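Local coordinates for glycoside Hydrolase (Bacteroides plebeius, PDB 5T3B), which is a family 50 glycoside hydrolase of a gut bacterium, which probably hydrolyses glycosidic bonds in a polysaccharide such as agarose, at residues P34-Q39 / L426-N431; A283-D288 / N304-I309; L340-S345 / D374-Q379. One frame throughout, in Å; residues are numbered along the deposited sequence. Where two conformers were deposited one is given.

Interaction 1 (P34-Q39 / L426-N431); sequences PNSTKQ and LLEAKN. With EDO (1,2-ethanediol), chain H.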
# COMPACT_ATOMS: atom_id res chain seq x y z
N PRO A 34 13.28 14.47 13.14
CA PRO A 34 14.38 14.24 12.16
C PRO A 34 13.91 14.50 10.71
O PRO A 34 12.82 14.08 10.29
CB PRO A 34 14.74 12.78 12.37
CG PRO A 34 14.40 12.53 13.78
CD PRO A 34 13.15 13.31 14.02
N ASN A 35 14.74 15.24 9.97
CA ASN A 35 14.48 15.50 8.58
C ASN A 35 13.27 16.37 8.29
O ASN A 35 12.80 16.45 7.21
CB ASN A 35 14.45 14.21 7.75
CG ASN A 35 15.67 13.37 7.96
OD1 ASN A 35 15.56 12.19 8.34
ND2 ASN A 35 16.85 13.97 7.78
N SER A 36 12.86 17.14 9.29
CA SER A 36 11.75 18.05 9.26
C SER A 36 12.18 19.41 9.78
O SER A 36 13.15 19.54 10.51
CB SER A 36 10.64 17.54 10.13
OG SER A 36 9.46 18.32 10.05
N THR A 37 11.44 20.41 9.40
CA THR A 37 11.55 21.73 9.99
C THR A 37 10.62 21.90 11.18
O THR A 37 10.70 22.91 11.88
CB THR A 37 11.16 22.83 8.98
OG1 THR A 37 9.82 22.57 8.56
CG2 THR A 37 12.08 22.81 7.77
N LYS A 38 9.74 20.92 11.43
CA LYS A 38 8.77 21.07 12.51
C LYS A 38 9.22 20.40 13.82
O LYS A 38 9.81 19.32 13.82
CB LYS A 38 7.45 20.47 12.10
CG LYS A 38 6.86 21.04 10.84
CD LYS A 38 6.59 22.55 10.92
CE LYS A 38 5.84 22.95 9.67
NZ LYS A 38 5.64 24.39 9.46
N GLN A 39 8.89 21.09 14.91
CA GLN A 39 9.14 20.60 16.20
C GLN A 39 7.99 19.78 16.78
O GLN A 39 6.85 19.89 16.32
CB GLN A 39 9.52 21.72 17.16
CG GLN A 39 10.75 22.53 16.86
CD GLN A 39 10.94 23.50 18.08
OE1 GLN A 39 10.06 24.27 18.41
NE2 GLN A 39 11.99 23.30 18.81
N LEU A 426 4.45 10.03 6.98
CA LEU A 426 4.05 9.91 5.56
C LEU A 426 3.50 11.24 5.05
O LEU A 426 3.72 11.58 3.88
CB LEU A 426 3.04 8.82 5.39
CG LEU A 426 3.47 7.43 5.69
CD1 LEU A 426 2.37 6.42 5.51
CD2 LEU A 426 4.73 7.04 4.89
N LEU A 427 2.76 11.99 5.88
CA LEU A 427 2.19 13.27 5.46
C LEU A 427 3.26 14.23 5.03
O LEU A 427 3.00 15.11 4.22
CB LEU A 427 1.27 13.84 6.52
CG LEU A 427 -0.06 13.13 6.68
CD1 LEU A 427 -0.73 13.52 8.01
CD2 LEU A 427 -0.97 13.33 5.52
N GLU A 428 4.45 14.14 5.63
CA GLU A 428 5.53 15.03 5.24
C GLU A 428 6.14 14.71 3.88
O GLU A 428 6.85 15.55 3.31
CB GLU A 428 6.63 15.03 6.30
CG GLU A 428 6.20 15.56 7.63
CD GLU A 428 7.36 16.02 8.48
OE1 GLU A 428 7.97 17.08 8.18
OE2 GLU A 428 7.63 15.32 9.44
N ALA A 429 5.91 13.52 3.38
CA ALA A 429 6.43 13.13 2.09
C ALA A 429 5.50 13.63 0.99
O ALA A 429 4.39 13.08 0.80
CB ALA A 429 6.60 11.61 1.99
N LYS A 430 5.94 14.62 0.23
CA LYS A 430 5.11 15.22 -0.81
C LYS A 430 4.84 14.29 -1.98
O LYS A 430 3.90 14.52 -2.75
CB LYS A 430 5.77 16.48 -1.32
CG LYS A 430 5.86 17.61 -0.32
CD LYS A 430 6.27 18.92 -0.99
CE LYS A 430 7.04 19.85 -0.07
NZ LYS A 430 7.43 20.98 -0.93
N ASN A 431 5.65 13.23 -2.07
CA ASN A 431 5.45 12.19 -3.05
C ASN A 431 4.62 11.00 -2.58
O ASN A 431 4.44 10.05 -3.35
CB ASN A 431 6.79 11.66 -3.62
CG ASN A 431 7.73 11.17 -2.55
OD1 ASN A 431 7.88 11.77 -1.48
ND2 ASN A 431 8.48 10.13 -2.90
C1 EDO H . 12.39 9.70 10.64
O1 EDO H . 13.63 9.52 11.27
C2 EDO H . 12.43 10.74 9.55
O2 EDO H . 13.42 10.29 8.56
O HOH W 1 10.10 14.07 8.36
O HOH W 2 10.22 16.61 6.37
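S36 and E428 meet through one direct hydrogen bond: S36 OG donates to E428 OE1 over 2.7 Å. The hydroxyl approaches the syn side of the carboxylate and lies 16° out of its plane. S36 reaches it because OG stands opposite its own backbone N (chi1 -174°), while the extended E428 chain reaches out to meet it. Within the loop, K38 N donates to the same OG over 3.0 Å, so the hydroxyl is gripped from the backbone while it donates a hydrogen bond to the carboxylate. Water adds a second layer. One molecule, 2.7 Å from N35 O and 2.9 Å from E428 OE1, can bridge the two segments; another makes weak bonds to P34 O and E428 OE2. At the loop's edge an ethanediol, probably from crystallisation, donates through O2 to N35 OD1. Charge enters from outside, since E428 OE2 forms a salt bridge with R61, which would tend to favour the ionised carboxylate. K38 turns its amine to Y478 in a cation-pi contact. The S36–K38 bond defines an ST turn, here in the link between strands 31-32 and 39-48, tied at the surface to E428 close to the end of helix 412-427.

Interaction 2 (A283-D288 / N304-I309); sequences AKFMTD and NEFAGI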
# COMPACT_ATOMS: atom_id res chain seq x y z
N ALA A 283 22.29 -14.98 -17.54
CA ALA A 283 23.59 -15.21 -18.12
C ALA A 283 23.88 -14.13 -19.18
O ALA A 283 25.04 -13.66 -19.30
CB ALA A 283 23.68 -16.60 -18.73
N LYS A 284 22.87 -13.76 -19.95
CA LYS A 284 23.01 -12.70 -20.94
C LYS A 284 23.40 -11.35 -20.30
O LYS A 284 24.26 -10.64 -20.81
CB LYS A 284 21.78 -12.55 -21.82
CG LYS A 284 21.90 -11.51 -22.92
CD LYS A 284 20.73 -11.65 -23.95
CE LYS A 284 20.99 -11.03 -25.32
NZ LYS A 284 21.66 -9.73 -25.20
N PHE A 285 22.76 -11.03 -19.19
CA PHE A 285 23.03 -9.81 -18.50
C PHE A 285 24.49 -9.77 -18.08
O PHE A 285 25.15 -8.77 -18.32
CB PHE A 285 22.10 -9.69 -17.30
CG PHE A 285 22.46 -8.60 -16.37
CD1 PHE A 285 22.10 -7.31 -16.68
CD2 PHE A 285 23.17 -8.84 -15.21
CE1 PHE A 285 22.46 -6.25 -15.85
CE2 PHE A 285 23.47 -7.80 -14.37
CZ PHE A 285 23.10 -6.52 -14.69
N MET A 286 24.98 -10.85 -17.47
CA MET A 286 26.36 -10.94 -17.09
C MET A 286 27.31 -10.75 -18.28
O MET A 286 28.27 -9.95 -18.24
CB MET A 286 26.66 -12.23 -16.36
CG MET A 286 25.97 -12.35 -15.00
SD MET A 286 26.43 -11.05 -13.83
CE MET A 286 27.99 -11.66 -13.31
N THR A 287 27.02 -11.42 -19.38
CA THR A 287 27.89 -11.35 -20.54
C THR A 287 27.95 -9.92 -21.17
O THR A 287 28.97 -9.42 -21.55
CB THR A 287 27.48 -12.42 -21.57
OG1 THR A 287 27.48 -13.71 -20.93
CG2 THR A 287 28.48 -12.44 -22.63
N ASP A 288 26.71 -9.33 -21.10
CA ASP A 288 26.53 -7.96 -21.62
C ASP A 288 27.32 -6.94 -20.82
O ASP A 288 27.83 -5.99 -21.37
CB ASP A 288 25.05 -7.50 -21.55
CG ASP A 288 24.18 -8.04 -22.67
OD1 ASP A 288 24.71 -8.59 -23.66
OD2 ASP A 288 22.93 -7.91 -22.53
N ASN A 304 21.32 -5.67 -8.17
CA ASN A 304 20.31 -4.65 -8.07
C ASN A 304 19.90 -4.18 -9.44
O ASN A 304 18.70 -4.00 -9.69
CB ASN A 304 20.76 -3.50 -7.19
CG ASN A 304 20.83 -3.89 -5.75
OD1 ASN A 304 20.31 -4.93 -5.32
ND2 ASN A 304 21.61 -3.14 -5.01
N GLU A 305 20.87 -3.96 -10.35
CA GLU A 305 20.55 -3.60 -11.71
C GLU A 305 19.73 -4.65 -12.42
O GLU A 305 18.75 -4.34 -13.10
CB GLU A 305 21.83 -3.31 -12.50
CG GLU A 305 21.51 -2.76 -13.86
CD GLU A 305 22.74 -2.39 -14.67
OE1 GLU A 305 23.86 -2.48 -14.14
OE2 GLU A 305 22.55 -2.04 -15.88
N PHE A 306 20.12 -5.91 -12.25
CA PHE A 306 19.37 -7.00 -12.89
C PHE A 306 17.93 -7.06 -12.38
O PHE A 306 17.00 -7.24 -13.17
CB PHE A 306 20.08 -8.35 -12.71
CG PHE A 306 19.36 -9.48 -13.33
CD1 PHE A 306 19.34 -9.62 -14.69
CD2 PHE A 306 18.64 -10.35 -12.56
CE1 PHE A 306 18.59 -10.66 -15.26
CE2 PHE A 306 17.87 -11.34 -13.10
CZ PHE A 306 17.87 -11.55 -14.47
N ALA A 307 17.76 -6.93 -11.05
CA ALA A 307 16.42 -6.88 -10.51
C ALA A 307 15.60 -5.74 -11.13
O ALA A 307 14.40 -5.87 -11.37
CB ALA A 307 16.50 -6.78 -8.98
N GLY A 308 16.24 -4.59 -11.34
CA GLY A 308 15.62 -3.48 -12.04
C GLY A 308 15.16 -3.80 -13.45
O GLY A 308 14.12 -3.33 -13.90
N ILE A 309 15.98 -4.56 -14.20
CA ILE A 309 15.60 -5.00 -15.54
C ILE A 309 14.38 -5.90 -15.48
O ILE A 309 13.43 -5.74 -16.27
CB ILE A 309 16.78 -5.74 -16.27
CG1 ILE A 309 17.86 -4.70 -16.58
CG2 ILE A 309 16.27 -6.49 -17.47
CD1 ILE A 309 19.14 -5.32 -16.95
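F285 reaches from helix 277-288 onto F306, E305 and I309 of helix 300-324, and its ring is the centre of the packing. With CG swung opposite the backbone N (chi1 169°), it bridges helices whose axes, over these segments, come within 11.2 Å. F306 CB sits over one ring face, 4.0 Å from the centroid, a CH-pi contact displaced toward the rim. The two aromatic rings are oblique, their planes 54° apart, and F306 CD1 comes to 3.7 Å from F285 CG. L265 of helix 264-269 touches both phenylalanines, which are buried, and F268 of that helix meets the F306 ring. I309 closes the side nearer the surface with its terminal methyl, CD1, at 3.6 Å from F285 CD1. Were F285 cut back to an alanine, F306 CB and the I309 methyl would probably lose the ring they rest on and a gap would open between the helices.

Toward E305 the contact turns looser and more polar. Its CD lies near the plane of the F285 ring, 4.0 Å from F285 CE1, with the carboxylate almost perpendicular to the ring; the charge itself goes to K289 in a salt bridge through OE1. Elsewhere on helix 277-288 an exposed flank carries K284 and D288, joined by a long, weak salt bridge, and T287, whose OG1 donates to A283 O. The whole is a packing of consecutive helices side to side at a steep angle (126° between their N-to-C directions), joined by the loop 289-299.

Interaction 3 (L340-S345 / D374-Q379); sequences LPKYNS and DGWKNQ. With EDO (1,2-ethanediol), chain L.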
# COMPACT_ATOMS: atom_id res chain seq x y z
N LEU A 340 13.65 -5.87 0.85
CA LEU A 340 14.77 -5.23 0.14
C LEU A 340 14.38 -4.54 -1.18
O LEU A 340 14.92 -3.48 -1.49
CB LEU A 340 15.90 -6.22 -0.08
CG LEU A 340 16.50 -6.85 1.13
CD1 LEU A 340 17.59 -7.80 0.73
CD2 LEU A 340 17.08 -5.78 1.98
N PRO A 341 13.40 -5.11 -1.92
CA PRO A 341 13.12 -4.47 -3.23
C PRO A 341 12.71 -3.02 -3.15
O PRO A 341 13.07 -2.24 -4.03
CB PRO A 341 12.01 -5.34 -3.79
CG PRO A 341 12.35 -6.71 -3.29
CD PRO A 341 12.83 -6.47 -1.88
N LYS A 342 11.96 -2.62 -2.11
CA LYS A 342 11.55 -1.23 -2.00
C LYS A 342 12.71 -0.23 -1.86
O LYS A 342 12.53 0.95 -2.07
CB LYS A 342 10.53 -1.03 -0.90
CG LYS A 342 11.10 -1.16 0.48
CD LYS A 342 10.09 -0.88 1.61
CE LYS A 342 10.68 -0.98 3.01
NZ LYS A 342 11.03 -2.36 3.35
N TYR A 343 13.88 -0.74 -1.46
CA TYR A 343 15.03 0.10 -1.31
C TYR A 343 15.93 0.10 -2.53
O TYR A 343 16.92 0.81 -2.59
CB TYR A 343 15.87 -0.33 -0.07
CG TYR A 343 15.17 -0.12 1.27
CD1 TYR A 343 14.85 1.15 1.71
CD2 TYR A 343 14.91 -1.18 2.11
CE1 TYR A 343 14.24 1.35 2.95
CE2 TYR A 343 14.35 -1.00 3.36
CZ TYR A 343 14.00 0.25 3.79
OH TYR A 343 13.43 0.42 5.05
N ASN A 344 15.60 -0.71 -3.52
CA ASN A 344 16.44 -0.81 -4.72
C ASN A 344 16.09 0.27 -5.69
O ASN A 344 15.03 0.23 -6.30
CB ASN A 344 16.24 -2.21 -5.32
CG ASN A 344 17.04 -2.47 -6.57
OD1 ASN A 344 17.57 -1.57 -7.18
ND2 ASN A 344 17.10 -3.71 -6.99
N SER A 345 16.99 1.24 -5.88
CA SER A 345 16.73 2.37 -6.72
C SER A 345 16.41 1.98 -8.14
O SER A 345 15.70 2.69 -8.81
CB SER A 345 17.89 3.35 -6.71
OG SER A 345 19.08 2.76 -7.16
N ASP A 374 12.57 10.61 0.10
CA ASP A 374 13.11 11.60 -0.83
C ASP A 374 13.85 10.96 -2.00
O ASP A 374 13.74 11.38 -3.14
CB ASP A 374 14.08 12.52 -0.12
CG ASP A 374 13.43 13.52 0.87
OD1 ASP A 374 12.19 13.61 0.92
OD2 ASP A 374 14.19 14.20 1.60
N GLY A 375 14.60 9.90 -1.72
CA GLY A 375 15.18 9.12 -2.78
C GLY A 375 14.16 8.58 -3.75
O GLY A 375 14.35 8.62 -4.97
N TRP A 376 13.07 8.04 -3.20
CA TRP A 376 12.00 7.54 -4.05
C TRP A 376 11.47 8.62 -4.99
O TRP A 376 11.09 8.34 -6.13
CB TRP A 376 10.86 6.90 -3.24
CG TRP A 376 11.26 5.68 -2.53
CD1 TRP A 376 12.32 4.88 -2.77
CD2 TRP A 376 10.63 5.12 -1.35
NE1 TRP A 376 12.38 3.85 -1.86
CE2 TRP A 376 11.35 3.98 -0.98
CE3 TRP A 376 9.50 5.47 -0.60
CZ2 TRP A 376 10.99 3.21 0.10
CZ3 TRP A 376 9.15 4.70 0.48
CH2 TRP A 376 9.91 3.59 0.85
N LYS A 377 11.34 9.84 -4.48
CA LYS A 377 10.87 10.92 -5.30
C LYS A 377 11.75 11.12 -6.52
O LYS A 377 11.26 11.26 -7.65
CB LYS A 377 10.77 12.19 -4.49
CG LYS A 377 10.11 13.34 -5.23
CD LYS A 377 10.28 14.66 -4.51
CE LYS A 377 9.55 14.69 -3.16
NZ LYS A 377 9.73 16.02 -2.49
N ASN A 378 13.06 11.15 -6.29
CA ASN A 378 14.00 11.37 -7.39
C ASN A 378 14.06 10.17 -8.30
O ASN A 378 14.01 10.27 -9.53
CB ASN A 378 15.38 11.65 -6.82
CG ASN A 378 15.39 12.86 -5.95
OD1 ASN A 378 14.66 13.79 -6.18
ND2 ASN A 378 16.23 12.86 -4.95
N GLN A 379 14.18 9.00 -7.72
CA GLN A 379 14.31 7.78 -8.48
C GLN A 379 13.15 7.52 -9.43
O GLN A 379 13.30 7.07 -10.57
CB GLN A 379 14.56 6.58 -7.59
CG GLN A 379 15.87 6.67 -6.83
CD GLN A 379 15.85 5.87 -5.54
OE1 GLN A 379 15.04 4.95 -5.36
NE2 GLN A 379 16.76 6.18 -4.68
C1 EDO L . 20.85 0.23 -6.16
O1 EDO L . 21.52 1.48 -6.19
C2 EDO L . 20.54 0.04 -4.71
O2 EDO L . 19.48 0.89 -4.31
O HOH W 3 15.25 3.35 -3.15
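The indole end of W376 comes close to the backbone of 340-345. NE1 comes within 2.9 Å of K342 O, which stands oblique to the ring, and the N-H...O angle of 121° makes this hydrogen bond weak. A water at the indole edge, in its plane, takes a second weak bond from NE1. The same water donates to Q379 OE1 over 2.7 Å and weakly to Y343 O, and thus joins both polar groups of the helix to the loop. Q379 OE1 also lies in the indole plane at its edge.

The Q379 amide is laid flat against S345: S345 CB stands over the amide face, 3.4 Å from Q379 CD, a close van der Waals contact. Q379 gets there by an extended chain leaving beside its backbone N (chi1 -64°). S345 has its OG turned to another side, where it shares a hydrogen bond of 2.9 Å with O1 of an ethanediol. That molecule's O2 accepts from S345 N over 3.0 Å in a nearly straight bond and donates to Y343 O.

K342 CG lies over one face of the Y343 ring, 4.1 Å above its plane and near the rim, while NZ goes to S339 O. N344 is the N-cap of helix 345-354, its OD1 accepting from Y346 N. The contact thus joins the start of that helix to helix 370-379, with W376 wedged among I348 of helix 345-354, I360 of strand 358-361 and F385 of strand 385-394, the last edge-to-face.

Interaction 1 opens first along the chain and closes last; interactions 2 and 3 follow one another inside it. Centre to centre, interactions 2 and 3 are about 19 Å apart and interactions 1 and 3 about 17 Å, whereas interactions 1 and 2 stand about 36 Å apart without touching. Interaction 3 is therefore the middle link: N344 ND2 probably bonds to N304 O of interaction 2, and N431 of interaction 1 packs against K377. The contacts form a row from helices 277-288 and 300-324, through 345-354 and 370-379, to 412-427, with parallel strands 358-361, 385-394 and 432-437 beside the latter helices, consistent with the beta/alpha barrel of this family.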